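Eukaryotic translation initiation factor 4 gamma 2 (Homo sapiens, PDB 4IUL) probably acts in translation initiation, where its MIF4G domain, built of HEAT repeats, interacts with eIF4A. Local coordinates at residues Cys200-Arg204 with Leu242-Thr246; Ile177-Leu181 with Asp195-Leu199. One frame throughout, in Å; residues are numbered along the deposited sequence.

In the fold
Following the chain from the N terminus, helix 170-181 comes first, and interaction 2 joins its last turn (177-181) to the start of helix 193-210 (195-199), closing a short connection of 13 residues that is mostly not helical. The chain then enters interaction 1 at once, since 200-204 continues the same helix; with 242-246 on helix 237-251, interaction 1 closes a longer loop, of 37 intervening residues that include helix 216-227. The two contacts are therefore in series, neither enclosing nor crossing the other, and their centres lie about 10 Å apart. I177 touches I202 and M203, so the two contacts meet on helix 193-210, which interaction 1 in turn ties to helix 237-251.

Interaction 1. Residues Cys200-Arg204 with Leu242-Thr246; sequences CQIMR and LLQDT
Segments 200-204 and 242-246 run nearly parallel, their axes inclined by 17° and 10.4 Å apart at closest approach, with C200 and T246 as the facing pair, CA to CA 6.5 Å. At this separation the side chains make the contact. C200 points at the other helix and packs among L242, L243 and T246: its CB lies 3.3 Å from L242 CD1, tighter than usual van der Waals contact, while its SG meets L243 CD2 at 3.6 Å. T246 OG1 stands 3.5 Å from C200 SG. Within its own helix the hydroxyl donates to L242 O at 3.0 Å. That carbonyl also accepts from T246 N, so two bonds grip the oxygen, and the one from OG1 holds the threonine's rotation. T246 CG2, placed anti to the backbone N, is thereby directed at M203 CG, 3.9 Å away. On the solvent-exposed side R204 reaches across with a chain bent at chi3 (77°), and its NH1 forms a salt bridge to D245 OD2 at 3.1 Å; the oxygen approaches the guanidinium obliquely, although the two planar groups are only 20° apart. Helix 216-227 packs against the buried side through M219 and F223 on M203 and F223 and M226 on T246, while I177 of helix 170-181 also touches M203.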
loop_
_atom_site.group_PDB
_atom_site.type_symbol
_atom_site.label_atom_id
_atom_site.label_comp_id
_atom_site.label_asym_id
_atom_site.label_seq_id
_atom_site.Cartn_x
_atom_site.Cartn_y
_atom_site.Cartn_z
ATOM N N CYS A 200 -1.092 13.714 1.772
ATOM C CA CYS A 200 -2.025 14.097 2.821
ATOM C C CYS A 200 -2.935 12.927 3.187
ATOM O O CYS A 200 -3.342 12.791 4.337
ATOM C CB CYS A 200 -2.848 15.315 2.387
ATOM S SG CYS A 200 -1.862 16.844 2.303
ATOM N N GLN A 201 -3.248 12.082 2.211
ATOM C CA GLN A 201 -4.091 10.918 2.453
ATOM C C GLN A 201 -3.360 9.992 3.420
ATOM O O GLN A 201 -3.887 9.634 4.473
ATOM C CB GLN A 201 -4.356 10.172 1.146
ATOM C CG GLN A 201 -5.255 8.968 1.312
ATOM C CD GLN A 201 -6.649 9.358 1.768
ATOM O OE1 GLN A 201 -7.428 9.924 1.000
ATOM N NE2 GLN A 201 -6.965 9.069 3.028
ATOM N N ILE A 202 -2.138 9.612 3.044
ATOM C CA ILE A 202 -1.290 8.746 3.862
ATOM C C ILE A 202 -1.117 9.329 5.255
ATOM O O ILE A 202 -1.275 8.635 6.257
ATOM C CB ILE A 202 0.117 8.581 3.226
ATOM C CG1 ILE A 202 0.087 7.467 2.184
ATOM C CG2 ILE A 202 1.159 8.288 4.303
ATOM C CD1 ILE A 202 -0.268 6.106 2.757
ATOM N N MET A 203 -0.794 10.614 5.308
ATOM C CA MET A 203 -0.588 11.302 6.571
ATOM C C MET A 203 -1.804 11.209 7.506
ATOM O O MET A 203 -1.641 11.025 8.714
ATOM C CB MET A 203 -0.222 12.766 6.299
ATOM C CG MET A 203 0.791 13.356 7.263
ATOM S SD MET A 203 2.432 12.590 7.208
ATOM C CE MET A 203 2.408 11.714 8.682
ATOM N N ARG A 204 -3.019 11.325 6.964
ATOM C CA ARG A 204 -4.224 11.238 7.797
ATOM C C ARG A 204 -4.520 9.802 8.212
ATOM O O ARG A 204 -5.174 9.568 9.226
ATOM C CB ARG A 204 -5.457 11.790 7.067
ATOM C CG ARG A 204 -5.393 13.274 6.740
ATOM C CD ARG A 204 -6.725 13.777 6.192
ATOM N NE ARG A 204 -7.724 13.962 7.243
ATOM C CZ ARG A 204 -7.747 15.000 8.077
ATOM N NH1 ARG A 204 -6.828 15.954 7.984
ATOM N NH2 ARG A 204 -8.688 15.083 9.009
ATOM N N LEU A 242 -5.365 21.630 1.408
ATOM C CA LEU A 242 -5.313 20.262 1.909
ATOM C C LEU A 242 -4.066 20.103 2.774
ATOM O O LEU A 242 -4.064 19.351 3.747
ATOM C CB LEU A 242 -5.269 19.277 0.737
ATOM C CG LEU A 242 -6.020 17.955 0.904
ATOM C CD1 LEU A 242 -5.522 17.237 2.149
ATOM C CD2 LEU A 242 -7.508 18.224 1.013
ATOM N N LEU A 243 -3.007 20.820 2.414
ATOM C CA LEU A 243 -1.770 20.760 3.179
ATOM C C LEU A 243 -1.965 21.491 4.501
ATOM O O LEU A 243 -1.555 21.003 5.554
ATOM C CB LEU A 243 -0.616 21.393 2.390
ATOM C CG LEU A 243 -0.128 20.645 1.144
ATOM C CD1 LEU A 243 0.796 21.542 0.326
ATOM C CD2 LEU A 243 0.581 19.359 1.561
ATOM N N GLN A 244 -2.604 22.657 4.440
ATOM C CA GLN A 244 -2.859 23.461 5.631
ATOM C C GLN A 244 -3.699 22.714 6.656
ATOM O O GLN A 244 -3.468 22.831 7.858
ATOM C CB GLN A 244 -3.569 24.767 5.263
ATOM C CG GLN A 244 -2.754 25.705 4.390
ATOM C CD GLN A 244 -3.429 27.055 4.190
ATOM O OE1 GLN A 244 -2.926 27.914 3.459
ATOM N NE2 GLN A 244 -4.574 27.249 4.844
ATOM N N ASP A 245 -4.676 21.948 6.183
ATOM C CA ASP A 245 -5.535 21.203 7.095
ATOM C C ASP A 245 -4.786 20.050 7.763
ATOM O O ASP A 245 -5.053 19.716 8.917
ATOM C CB ASP A 245 -6.762 20.659 6.358
ATOM C CG ASP A 245 -7.753 19.985 7.296
ATOM O OD1 ASP A 245 -8.319 20.688 8.167
ATOM O OD2 ASP A 245 -7.962 18.757 7.170
ATOM N N THR A 246 -3.854 19.441 7.035
ATOM C CA THR A 246 -3.073 18.332 7.572
ATOM C C THR A 246 -2.091 18.850 8.623
ATOM O O THR A 246 -1.989 18.301 9.715
ATOM C CB THR A 246 -2.302 17.607 6.449
ATOM O OG1 THR A 246 -3.237 17.050 5.518
ATOM C CG2 THR A 246 -1.445 16.488 7.019
#

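Interaction 2. Residues Ile177-Leu181 with Asp195-Leu199; sequences IKTLL and DLECL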
loop_
_atom_site.group_PDB
_atom_site.type_symbol
_atom_site.label_atom_id
_atom_site.label_comp_id
_atom_site.label_asym_id
_atom_site.label_seq_id
_atom_site.Cartn_x
_atom_site.Cartn_y
_atom_site.Cartn_z
ATOM N N ILE A 177 6.503 8.262 1.986
ATOM C CA ILE A 177 6.450 9.686 2.286
ATOM C C ILE A 177 7.628 10.436 1.672
ATOM O O ILE A 177 7.460 11.522 1.128
ATOM C CB ILE A 177 6.453 9.939 3.813
ATOM C CG1 ILE A 177 5.134 9.452 4.419
ATOM C CG2 ILE A 177 6.687 11.431 4.104
ATOM C CD1 ILE A 177 5.038 9.639 5.915
ATOM N N LYS A 178 8.813 9.848 1.766
ATOM C CA LYS A 178 10.020 10.466 1.233
ATOM C C LYS A 178 9.969 10.681 -0.274
ATOM O O LYS A 178 10.406 11.724 -0.766
ATOM C CB LYS A 178 11.252 9.626 1.580
ATOM C CG LYS A 178 12.548 10.221 1.056
ATOM C CD LYS A 178 13.782 9.497 1.587
ATOM C CE LYS A 178 15.058 10.188 1.109
ATOM N NZ LYS A 178 16.278 9.501 1.600
ATOM N N THR A 179 9.443 9.704 -1.009
ATOM C CA THR A 179 9.369 9.834 -2.458
ATOM C C THR A 179 8.316 10.852 -2.891
ATOM O O THR A 179 8.475 11.518 -3.913
ATOM C CB THR A 179 9.072 8.476 -3.138
ATOM O OG1 THR A 179 7.779 8.011 -2.745
ATOM C CG2 THR A 179 10.110 7.445 -2.736
ATOM N N LEU A 180 7.248 10.979 -2.110
ATOM C CA LEU A 180 6.185 11.922 -2.438
ATOM C C LEU A 180 6.576 13.383 -2.215
ATOM O O LEU A 180 6.097 14.264 -2.928
ATOM C CB LEU A 180 4.914 11.597 -1.644
ATOM C CG LEU A 180 4.199 10.281 -1.979
ATOM C CD1 LEU A 180 2.892 10.197 -1.194
ATOM C CD2 LEU A 180 3.920 10.210 -3.479
ATOM N N LEU A 181 7.444 13.636 -1.237
ATOM C CA LEU A 181 7.890 14.993 -0.934
ATOM C C LEU A 181 9.152 15.398 -1.696
ATOM O O LEU A 181 9.491 16.583 -1.761
ATOM C CB LEU A 181 8.159 15.143 0.566
ATOM C CG LEU A 181 6.978 15.329 1.516
ATOM C CD1 LEU A 181 7.467 15.264 2.956
ATOM C CD2 LEU A 181 6.304 16.662 1.239
ATOM N N ASP A 195 0.520 14.153 -6.308
ATOM C CA ASP A 195 1.562 13.558 -5.485
ATOM C C ASP A 195 1.385 14.072 -4.054
ATOM O O ASP A 195 1.433 13.303 -3.090
ATOM C CB ASP A 195 2.942 13.936 -6.025
ATOM C CG ASP A 195 3.585 12.809 -6.814
ATOM O OD1 ASP A 195 2.846 12.008 -7.431
ATOM O OD2 ASP A 195 4.832 12.728 -6.823
ATOM N N LEU A 196 1.161 15.377 -3.929
ATOM C CA LEU A 196 0.963 15.998 -2.628
ATOM C C LEU A 196 -0.386 15.620 -2.028
ATOM O O LEU A 196 -0.531 15.554 -0.808
ATOM C CB LEU A 196 1.083 17.520 -2.745
ATOM C CG LEU A 196 2.520 18.037 -2.851
ATOM C CD1 LEU A 196 2.534 19.538 -3.105
ATOM C CD2 LEU A 196 3.248 17.714 -1.562
ATOM N N GLU A 197 -1.374 15.364 -2.882
ATOM C CA GLU A 197 -2.698 14.992 -2.402
ATOM C C GLU A 197 -2.644 13.592 -1.786
ATOM O O GLU A 197 -3.331 13.308 -0.806
ATOM C CB GLU A 197 -3.714 15.015 -3.549
ATOM C CG GLU A 197 -5.165 15.007 -3.086
ATOM C CD GLU A 197 -6.151 14.821 -4.230
ATOM O OE1 GLU A 197 -5.902 15.359 -5.331
ATOM O OE2 GLU A 197 -7.184 14.144 -4.022
ATOM N N CYS A 198 -1.830 12.721 -2.378
ATOM C CA CYS A 198 -1.666 11.357 -1.888
ATOM C C CYS A 198 -0.998 11.420 -0.510
ATOM O O CYS A 198 -1.415 10.739 0.422
ATOM C CB CYS A 198 -0.796 10.561 -2.865
ATOM S SG CYS A 198 -0.582 8.794 -2.511
ATOM N N LEU A 199 0.033 12.257 -0.393
ATOM C CA LEU A 199 0.762 12.427 0.861
ATOM C C LEU A 199 -0.175 12.784 2.009
ATOM O O LEU A 199 -0.075 12.222 3.098
ATOM C CB LEU A 199 1.831 13.512 0.718
ATOM C CG LEU A 199 2.505 13.949 2.021
ATOM C CD1 LEU A 199 3.299 12.792 2.610
ATOM C CD2 LEU A 199 3.410 15.131 1.751
#
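L180 and L199 point at each other's helices and form the middle of this contact, but they do not meet end to end. L180 lays its CD1 against the backbone of the other helix, 3.6 Å from L199 N, and meets the L199 side chain only at its base, CB at 4.0 Å. Its CG stands anti to the carbonyl carbon (chi1 -67°), which sets CG, and with it both methyls, over the D195-L199 turn. Both methyls flank D195 O, while CD1 alone touches C198 SG, at 4.0 Å, and CD2 lies 4.2 Å from D195 CG. L180 thus rides over one turn of the helix, between D195 and C198.

The two segment axes are roughly antiparallel, at 148°, and 9.3 Å apart at closest approach, and a short linker joins the helices: a helical hairpin, consistent with the paired helices of the HEAT repeats that build this MIF4G domain.

L199 instead reaches back toward the 177-181 helix with its branch methyls. With CG anti to its backbone N (chi1 170°), it sends them to I177 and L181, one turn apart. CD1 meets I177 CG2 at 3.9 Å, and CD2 presses on L181 CD2 at 3.3 Å, closer than carbon atoms usually pack; both neighbours cross L199 at about a right angle. L181 CD2 lies 4.3 Å from L196 CD2 as well, so this methyl bridges two residues of the facing helix.

No hydrogen bond crosses between the segments, and the contact is largely apolar and buried. L153 and I156 of helix 141-163 pack on L180, with L153 reaching D195 and I156 reaching C198. Y222 of helix 216-227 touches I177 and L181, and the carbonyl of L181 accepts a hydrogen bond from R225 of that helix.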